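Local coordinates for homocysteine S-methyltransferase (PDB 5DMM), which transfers a methyl group from S-methylmethionine, or less efficiently S-adenosylmethionine, to homocysteine, yielding methionine with the help of zinc, at residues A[55-69]-A[95-109]. Sequence-based numbering, arbitrary orientation.
Sequences HLDYYRAGAQCAITA and SVELARKAREAYLAE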
ATOM      1  N   HIS A  55      -6.185   0.676  12.903  1.00 15.00           N
ATOM      2  CA  HIS A  55      -6.324   1.816  11.989  1.00 17.99           C
ATOM      3  C   HIS A  55      -6.518   3.110  12.798  1.00 16.00           C
ATOM      4  O   HIS A  55      -5.927   4.152  12.501  1.00 14.66           O
ATOM      5  CB  HIS A  55      -7.497   1.614  11.023  1.00 17.43           C
ATOM      6  CG  HIS A  55      -7.254   0.584   9.960  1.00 16.38           C
ATOM      7  ND1 HIS A  55      -6.142   0.597   9.147  1.00 15.94           N
ATOM      8  CD2 HIS A  55      -8.001  -0.473   9.560  1.00 14.80           C
ATOM      9  CE1 HIS A  55      -6.212  -0.414   8.294  1.00 15.46           C
ATOM     10  NE2 HIS A  55      -7.331  -1.074   8.521  1.00 13.87           N
ATOM     11  N   LEU A  56      -7.340   3.033  13.840  1.00 16.98           N
ATOM     12  CA  LEU A  56      -7.590   4.200  14.682  1.00 17.25           C
ATOM     13  C   LEU A  56      -6.298   4.634  15.378  1.00 18.91           C
ATOM     14  O   LEU A  56      -5.998   5.826  15.473  1.00 17.44           O
ATOM     15  CB  LEU A  56      -8.681   3.896  15.708  1.00 17.76           C
ATOM     16  CG  LEU A  56      -8.960   4.998  16.736  1.00 20.45           C
ATOM     17  CD1 LEU A  56      -9.425   6.281  16.048  1.00 20.84           C
ATOM     18  CD2 LEU A  56      -9.980   4.517  17.776  1.00 20.03           C
ATOM     19  N   ASP A  57      -5.538   3.653  15.849  1.00 15.91           N
ATOM     20  CA  ASP A  57      -4.218   3.881  16.445  1.00 19.28           C
ATOM     21  C   ASP A  57      -3.288   4.692  15.529  1.00 18.50           C
ATOM     22  O   ASP A  57      -2.594   5.628  15.962  1.00 17.33           O
ATOM     23  CB  ASP A  57      -3.582   2.527  16.755  1.00 20.56           C
ATOM     24  CG  ASP A  57      -2.612   2.579  17.901  1.00 33.62           C
ATOM     25  OD1 ASP A  57      -1.899   3.600  18.050  1.00 36.48           O
ATOM     26  OD2 ASP A  57      -2.562   1.581  18.655  1.00 38.57           O
ATOM     27  N   TYR A  58      -3.265   4.320  14.256  1.00 16.60           N
ATOM     28  CA  TYR A  58      -2.396   5.015  13.310  1.00 17.15           C
ATOM     29  C   TYR A  58      -2.907   6.423  13.000  1.00 17.40           C
ATOM     30  O   TYR A  58      -2.106   7.348  12.870  1.00 17.67           O
ATOM     31  CB  TYR A  58      -2.240   4.202  12.015  1.00 15.29           C
ATOM     32  CG  TYR A  58      -1.158   3.143  12.111  1.00 13.17           C
ATOM     33  CD1 TYR A  58       0.180   3.511  12.244  1.00 15.47           C
ATOM     34  CD2 TYR A  58      -1.468   1.777  12.056  1.00 15.57           C
ATOM     35  CE1 TYR A  58       1.177   2.577  12.326  1.00 14.50           C
ATOM     36  CE2 TYR A  58      -0.459   0.815  12.142  1.00 16.53           C
ATOM     37  CZ  TYR A  58       0.866   1.239  12.289  1.00 16.88           C
ATOM     38  OH  TYR A  58       1.905   0.343  12.369  1.00 14.54           O
ATOM     39  N   TYR A  59      -4.219   6.602  12.868  1.00 18.28           N
ATOM     40  CA  TYR A  59      -4.733   7.958  12.653  1.00 17.84           C
ATOM     41  C   TYR A  59      -4.377   8.851  13.854  1.00 20.27           C
ATOM     42  O   TYR A  59      -4.061  10.022  13.685  1.00 20.49           O
ATOM     43  CB  TYR A  59      -6.246   7.961  12.427  1.00 18.77           C
ATOM     44  CG  TYR A  59      -6.751   7.531  11.049  1.00 16.77           C
ATOM     45  CD1 TYR A  59      -6.239   8.079   9.868  1.00 15.82           C
ATOM     46  CD2 TYR A  59      -7.782   6.604  10.941  1.00 17.21           C
ATOM     47  CE1 TYR A  59      -6.734   7.696   8.617  1.00 16.16           C
ATOM     48  CE2 TYR A  59      -8.287   6.218   9.693  1.00 16.09           C
ATOM     49  CZ  TYR A  59      -7.751   6.768   8.537  1.00 17.69           C
ATOM     50  OH  TYR A  59      -8.235   6.396   7.308  1.00 16.15           O
ATOM     51  N   ARG A  60      -4.423   8.287  15.061  1.00 19.07           N
ATOM     52  CA  ARG A  60      -4.040   9.017  16.266  1.00 23.88           C
ATOM     53  C   ARG A  60      -2.566   9.402  16.245  1.00 22.80           C
ATOM     54  O   ARG A  60      -2.199  10.486  16.697  1.00 24.70           O
ATOM     55  CB  ARG A  60      -4.333   8.195  17.524  1.00 22.46           C
ATOM     56  CG  ARG A  60      -5.795   8.118  17.885  1.00 27.89           C
ATOM     57  CD  ARG A  60      -6.000   7.316  19.167  1.00 27.77           C
ATOM     58  NE  ARG A  60      -7.356   7.490  19.667  1.00 29.96           N
ATOM     59  CZ  ARG A  60      -8.020   6.574  20.354  1.00 31.56           C
ATOM     60  NH1 ARG A  60      -7.450   5.403  20.619  1.00 35.92           N
ATOM     61  NH2 ARG A  60      -9.253   6.826  20.774  1.00 36.25           N
ATOM     62  N   ALA A  61      -1.729   8.519  15.706  1.00 19.61           N
ATOM     63  CA  ALA A  61      -0.293   8.755  15.645  1.00 18.34           C
ATOM     64  C   ALA A  61       0.069   9.809  14.593  1.00 22.82           C
ATOM     65  O   ALA A  61       1.199  10.301  14.560  1.00 21.82           O
ATOM     66  CB  ALA A  61       0.437   7.458  15.362  1.00 20.90           C
ATOM     67  N   GLY A  62      -0.884  10.148  13.730  1.00 18.79           N
ATOM     68  CA  GLY A  62      -0.656  11.180  12.740  1.00 18.72           C
ATOM     69  C   GLY A  62      -0.836  10.752  11.298  1.00 18.15           C
ATOM     70  O   GLY A  62      -0.717  11.582  10.393  1.00 17.95           O
ATOM     71  N   ALA A  63      -1.118   9.467  11.066  1.00 16.36           N
ATOM     72  CA  ALA A  63      -1.354   8.983   9.706  1.00 17.42           C
ATOM     73  C   ALA A  63      -2.528   9.720   9.078  1.00 17.35           C
ATOM     74  O   ALA A  63      -3.539   9.950   9.728  1.00 17.23           O
ATOM     75  CB  ALA A  63      -1.619   7.468   9.701  1.00 16.36           C
ATOM     76  N   GLN A  64      -2.399  10.084   7.806  1.00 13.23           N
ATOM     77  CA  GLN A  64      -3.508  10.704   7.103  1.00 14.67           C
ATOM     78  C   GLN A  64      -4.071   9.769   6.041  1.00 17.79           C
ATOM     79  O   GLN A  64      -5.036  10.109   5.351  1.00 17.56           O
ATOM     80  CB  GLN A  64      -3.062  12.032   6.485  1.00 16.32           C
ATOM     81  CG  GLN A  64      -2.563  12.990   7.557  1.00 20.93           C
ATOM     82  CD  GLN A  64      -1.636  14.051   7.014  1.00 23.77           C
ATOM     83  OE1 GLN A  64      -0.444  13.807   6.814  1.00 23.67           O
ATOM     84  NE2 GLN A  64      -2.173  15.239   6.782  1.00 26.26           N
ATOM     85  N   CYS A  65      -3.460   8.592   5.930  1.00 16.47           N
ATOM     86  CA  CYS A  65      -3.946   7.549   5.026  1.00 16.48           C
ATOM     87  C   CYS A  65      -3.773   6.172   5.656  1.00 15.75           C
ATOM     88  O   CYS A  65      -2.661   5.794   6.030  1.00 20.60           O
ATOM     89  CB  CYS A  65      -3.207   7.607   3.681  1.00 15.66           C
ATOM     90  SG  CYS A  65      -3.888   6.470   2.428  1.00 20.20           S
ATOM     91  N   ALA A  66      -4.871   5.426   5.778  1.00 14.35           N
ATOM     92  CA  ALA A  66      -4.804   4.039   6.204  1.00 14.68           C
ATOM     93  C   ALA A  66      -4.688   3.108   5.005  1.00 17.66           C
ATOM     94  O   ALA A  66      -5.338   3.325   3.982  1.00 18.97           O
ATOM     95  CB  ALA A  66      -6.045   3.665   7.036  1.00 14.50           C
ATOM     96  N   ILE A  67      -3.874   2.066   5.125  1.00 15.90           N
ATOM     97  CA  ILE A  67      -3.801   1.058   4.065  1.00 12.90           C
ATOM     98  C   ILE A  67      -4.518  -0.198   4.548  1.00 15.67           C
ATOM     99  O   ILE A  67      -4.180  -0.727   5.594  1.00 14.86           O
ATOM    100  CB  ILE A  67      -2.352   0.733   3.675  1.00 17.69           C
ATOM    101  CG1 ILE A  67      -1.658   2.012   3.195  1.00 16.32           C
ATOM    102  CG2 ILE A  67      -2.318  -0.350   2.589  1.00 15.00           C
ATOM    103  CD1 ILE A  67      -0.163   1.868   2.886  1.00 19.01           C
ATOM    104  N   THR A  68      -5.502  -0.666   3.784  1.00 13.96           N
ATOM    105  CA  THR A  68      -6.371  -1.763   4.244  1.00 13.30           C
ATOM    106  C   THR A  68      -5.625  -3.090   4.350  1.00 16.06           C
ATOM    107  O   THR A  68      -4.559  -3.275   3.752  1.00 16.80           O
ATOM    108  CB  THR A  68      -7.585  -1.945   3.318  1.00 10.86           C
ATOM    109  OG1 THR A  68      -7.140  -2.245   1.984  1.00 14.19           O
ATOM    110  CG2 THR A  68      -8.424  -0.673   3.295  1.00 14.74           C
ATOM    111  N   ALA A  69      -6.198  -4.017   5.119  1.00 14.56           N
ATOM    112  CA  ALA A  69      -5.574  -5.322   5.332  1.00 15.14           C
ATOM    113  C   ALA A  69      -5.881  -6.305   4.203  1.00 16.74           C
ATOM    114  O   ALA A  69      -6.297  -7.437   4.465  1.00 24.10           O
ATOM    115  CB  ALA A  69      -6.036  -5.901   6.669  1.00 19.15           C
ATOM    116  N   SER A  95     -12.363  -5.070   4.724  1.00 15.01           N
ATOM    117  CA  SER A  95     -11.087  -4.454   5.097  1.00 14.56           C
ATOM    118  C   SER A  95     -11.155  -2.940   4.906  1.00 14.98           C
ATOM    119  O   SER A  95     -10.543  -2.189   5.674  1.00 15.77           O
ATOM    120  CB  SER A  95      -9.916  -5.059   4.297  1.00 17.19           C
ATOM    121  OG  SER A  95      -9.832  -4.547   2.973  1.00 15.86           O
ATOM    122  N   VAL A  96     -11.910  -2.506   3.896  1.00 16.49           N
ATOM    123  CA  VAL A  96     -12.134  -1.087   3.619  1.00 17.16           C
ATOM    124  C   VAL A  96     -13.107  -0.503   4.625  1.00 17.11           C
ATOM    125  O   VAL A  96     -12.902   0.586   5.138  1.00 15.76           O
ATOM    126  CB  VAL A  96     -12.696  -0.851   2.206  1.00 15.16           C
ATOM    127  CG1 VAL A  96     -12.828   0.668   1.921  1.00 15.89           C
ATOM    128  CG2 VAL A  96     -11.798  -1.499   1.165  1.00 15.12           C
ATOM    129  N   GLU A  97     -14.170  -1.245   4.903  1.00 15.67           N
ATOM    130  CA  GLU A  97     -15.180  -0.803   5.849  1.00 17.25           C
ATOM    131  C   GLU A  97     -14.568  -0.515   7.224  1.00 15.36           C
ATOM    132  O   GLU A  97     -14.898   0.485   7.854  1.00 17.53           O
ATOM    133  CB  GLU A  97     -16.285  -1.862   5.959  1.00 20.39           C
ATOM    134  CG  GLU A  97     -17.434  -1.503   6.872  1.00 27.23           C
ATOM    135  CD  GLU A  97     -18.386  -2.683   7.070  1.00 38.58           C
ATOM    136  OE1 GLU A  97     -18.637  -3.426   6.090  1.00 42.40           O
ATOM    137  OE2 GLU A  97     -18.863  -2.887   8.210  1.00 50.25           O
ATOM    138  N   LEU A  98     -13.668  -1.385   7.677  1.00 15.17           N
ATOM    139  CA  LEU A  98     -13.075  -1.225   9.008  1.00 17.40           C
ATOM    140  C   LEU A  98     -12.176   0.000   9.059  1.00 16.08           C
ATOM    141  O   LEU A  98     -12.124   0.689  10.077  1.00 14.34           O
ATOM    142  CB  LEU A  98     -12.282  -2.466   9.411  1.00 15.64           C
ATOM    143  CG  LEU A  98     -13.115  -3.726   9.649  1.00 15.28           C
ATOM    144  CD1 LEU A  98     -12.206  -4.942   9.737  1.00 18.61           C
ATOM    145  CD2 LEU A  98     -13.921  -3.564  10.947  1.00 18.95           C
ATOM    146  N   ALA A  99     -11.479   0.290   7.964  1.00 14.82           N
ATOM    147  CA  ALA A  99     -10.654   1.494   7.937  1.00 16.11           C
ATOM    148  C   ALA A  99     -11.541   2.740   7.892  1.00 16.01           C
ATOM    149  O   ALA A  99     -11.228   3.764   8.510  1.00 16.55           O
ATOM    150  CB  ALA A  99      -9.681   1.474   6.732  1.00 14.21           C
ATOM    151  N   ARG A 100     -12.643   2.661   7.151  1.00 14.30           N
ATOM    152  CA  ARG A 100     -13.560   3.793   7.071  1.00 15.55           C
ATOM    153  C   ARG A 100     -14.217   4.034   8.435  1.00 18.09           C
ATOM    154  O   ARG A 100     -14.436   5.182   8.829  1.00 18.23           O
ATOM    155  CB  ARG A 100     -14.620   3.558   5.988  1.00 16.25           C
ATOM    156  CG  ARG A 100     -14.049   3.488   4.567  1.00 17.21           C
ATOM    157  CD  ARG A 100     -15.153   3.220   3.560  1.00 23.66           C
ATOM    158  NE  ARG A 100     -16.123   4.307   3.581  1.00 30.82           N
ATOM    159  CZ  ARG A 100     -17.363   4.234   3.110  1.00 37.64           C
ATOM    160  NH1 ARG A 100     -17.815   3.106   2.574  1.00 39.21           N
ATOM    161  NH2 ARG A 100     -18.154   5.298   3.181  1.00 40.07           N
ATOM    162  N   LYS A 101     -14.521   2.950   9.150  1.00 18.37           N
ATOM    163  CA  LYS A 101     -15.089   3.063  10.494  1.00 19.63           C
ATOM    164  C   LYS A 101     -14.106   3.726  11.450  1.00 22.02           C
ATOM    165  O   LYS A 101     -14.508   4.539  12.277  1.00 23.36           O
ATOM    166  CB  LYS A 101     -15.493   1.691  11.046  1.00 17.62           C
ATOM    167  CG  LYS A 101     -16.663   1.019  10.323  1.00 28.27           C
ATOM    168  CD  LYS A 101     -17.994   1.668  10.646  1.00 31.65           C
ATOM    169  CE  LYS A 101     -19.159   0.843  10.100  1.00 40.87           C
ATOM    170  NZ  LYS A 101     -19.173  -0.552  10.637  1.00 41.18           N
ATOM    171  N   ALA A 102     -12.823   3.380  11.339  1.00 17.24           N
ATOM    172  CA  ALA A 102     -11.796   4.012  12.165  1.00 17.60           C
ATOM    173  C   ALA A 102     -11.656   5.508  11.852  1.00 16.99           C
ATOM    174  O   ALA A 102     -11.415   6.320  12.750  1.00 16.46           O
ATOM    175  CB  ALA A 102     -10.454   3.310  11.987  1.00 19.08           C
ATOM    176  N   ARG A 103     -11.811   5.862  10.579  1.00 19.59           N
ATOM    177  CA  ARG A 103     -11.782   7.260  10.161  1.00 18.91           C
ATOM    178  C   ARG A 103     -12.969   8.035  10.736  1.00 20.24           C
ATOM    179  O   ARG A 103     -12.817   9.177  11.187  1.00 21.21           O
ATOM    180  CB  ARG A 103     -11.777   7.368   8.638  1.00 18.40           C
ATOM    181  CG  ARG A 103     -11.809   8.812   8.133  1.00 20.70           C
ATOM    182  CD  ARG A 103     -11.595   8.886   6.618  1.00 16.92           C
ATOM    183  NE  ARG A 103     -12.652   8.199   5.881  1.00 19.84           N
ATOM    184  CZ  ARG A 103     -12.616   7.964   4.573  1.00 21.36           C
ATOM    185  NH1 ARG A 103     -11.567   8.360   3.856  1.00 16.79           N
ATOM    186  NH2 ARG A 103     -13.621   7.327   3.985  1.00 17.34           N
ATOM    187  N   GLU A 104     -14.150   7.421  10.713  1.00 20.08           N
ATOM    188  CA  GLU A 104     -15.326   8.031  11.338  1.00 22.76           C
ATOM    189  C   GLU A 104     -15.067   8.275  12.825  1.00 19.44           C
ATOM    190  O   GLU A 104     -15.337   9.363  13.334  1.00 20.56           O
ATOM    191  CB  GLU A 104     -16.570   7.152  11.150  1.00 22.79           C
ATOM    192  CG  GLU A 104     -17.032   7.046   9.710  1.00 26.63           C
ATOM    193  CD  GLU A 104     -17.332   8.401   9.096  1.00 29.85           C
ATOM    194  OE1 GLU A 104     -18.321   9.033   9.515  1.00 29.27           O
ATOM    195  OE2 GLU A 104     -16.574   8.846   8.208  1.00 28.13           O
ATOM    196  N   ALA A 105     -14.527   7.264  13.509  1.00 19.14           N
ATOM    197  CA  ALA A 105     -14.218   7.360  14.935  1.00 22.52           C
ATOM    198  C   ALA A 105     -13.214   8.465  15.257  1.00 23.75           C
ATOM    199  O   ALA A 105     -13.388   9.203  16.229  1.00 24.87           O
ATOM    200  CB  ALA A 105     -13.696   6.025  15.454  1.00 22.38           C
ATOM    201  N   TYR A 106     -12.161   8.579  14.456  1.00 20.48           N
ATOM    202  CA  TYR A 106     -11.147   9.574  14.740  1.00 19.63           C
ATOM    203  C   TYR A 106     -11.682  10.984  14.481  1.00 23.87           C
ATOM    204  O   TYR A 106     -11.385  11.915  15.231  1.00 26.61           O
ATOM    205  CB  TYR A 106      -9.879   9.328  13.914  1.00 22.38           C
ATOM    206  CG  TYR A 106      -8.776  10.255  14.355  1.00 21.25           C
ATOM    207  CD1 TYR A 106      -8.313  10.227  15.667  1.00 23.44           C
ATOM    208  CD2 TYR A 106      -8.235  11.192  13.487  1.00 23.67           C
ATOM    209  CE1 TYR A 106      -7.317  11.093  16.087  1.00 25.89           C
ATOM    210  CE2 TYR A 106      -7.237  12.062  13.910  1.00 22.26           C
ATOM    211  CZ  TYR A 106      -6.786  12.001  15.205  1.00 25.55           C
ATOM    212  OH  TYR A 106      -5.802  12.867  15.626  1.00 31.61           O
ATOM    213  N   LEU A 107     -12.472  11.143  13.424  1.00 22.90           N
ATOM    214  CA  LEU A 107     -12.981  12.465  13.062  1.00 23.53           C
ATOM    215  C   LEU A 107     -14.071  12.914  14.021  1.00 23.11           C
ATOM    216  O   LEU A 107     -14.337  14.105  14.146  1.00 29.50           O
ATOM    217  CB  LEU A 107     -13.503  12.477  11.623  1.00 26.45           C
ATOM    218  CG  LEU A 107     -12.423  12.382  10.552  1.00 21.41           C
ATOM    219  CD1 LEU A 107     -13.041  12.251   9.173  1.00 27.08           C
ATOM    220  CD2 LEU A 107     -11.492  13.591  10.612  1.00 25.02           C
ATOM    221  N   ALA A 108     -14.698  11.966  14.700  1.00 22.10           N
ATOM    222  CA  ALA A 108     -15.640  12.316  15.757  1.00 26.96           C
ATOM    223  C   ALA A 108     -14.854  12.862  16.960  1.00 29.07           C
ATOM    224  O   ALA A 108     -15.211  13.886  17.545  1.00 30.59           O
ATOM    225  CB  ALA A 108     -16.485  11.106  16.149  1.00 25.34           C
ATOM    226  N   GLU A 109     -13.771  12.168  17.300  1.00 25.84           N
ATOM    227  CA  GLU A 109     -12.829  12.577  18.341  1.00 24.21           C
ATOM    228  C   GLU A 109     -12.110  13.884  17.994  1.00 28.48           C
ATOM    229  O   GLU A 109     -12.039  14.796  18.818  1.00 27.98           O
ATOM    230  CB  GLU A 109     -11.819  11.445  18.568  1.00 26.42           C
ATOM    231  CG  GLU A 109     -10.549  11.782  19.327  1.00 32.95           C
ATOM    232  CD  GLU A 109      -9.614  10.574  19.413  1.00 34.08           C
ATOM    233  OE1 GLU A 109     -10.090   9.444  19.169  1.00 29.38           O
ATOM    234  OE2 GLU A 109      -8.415  10.748  19.713  1.00 32.01           O
TER
HETATM  235  O   HOH W   1      -8.293  -3.122   6.741  1.00 13.46           O
HETATM  236  O   HOH W   2      -2.891  13.078  14.842  1.00 40.79           O
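On the wall of a TIM barrel, outer helix 48-61 and strand 65-67 pack against outer helix 85-109. Tyr-59 is the knob, set among Ala-99, Ala-102, Arg-103 and Tyr-106. Its CE2 lies 3.8 Å from Arg-103 CB, and its OH hydrogen-bonds to Leu-117 O. The helix segments cross at -44°, with axes 8.8 Å apart. Small residues permit this: Ala-102 CB lies 3.5 Å from His-55 CB, and Ala-99 CB makes a CH-pi contact over one imidazole face. A water in the ring plane hydrogen-bonds to His-55 NE2, Ala-69 N and Ser-95 O. Tyr-106 CG is anti to the backbone N (chi1 -172°), which lays the ring against the last turn of helix 48-61. Tyr-59 CB sits over its face, 4.2 Å from the centroid. Arg-60 CG lies 3.8 Å from Tyr-106 CE1, and Leu-56 CD1 meets Tyr-106 CB at 3.7 Å. A second water links Tyr-106 OH to Arg-60 O. An alanine at Tyr-106 is likely to leave Tyr-59 CB and Arg-60 CG without their aromatic cover and this water without its phenol partner. At the solvent-exposed end, Arg-60 NH2 forms a salt bridge with Glu-109 OE1 (3.2 Å). OE1 lies near the guanidinium plane, while NH2 is 31° out of the carboxylate plane. Strand 65-67 pairs with strand 117-122, Ile-67 lines the pocket of the bound homocysteine, and helix 300-309 covers Tyr-58.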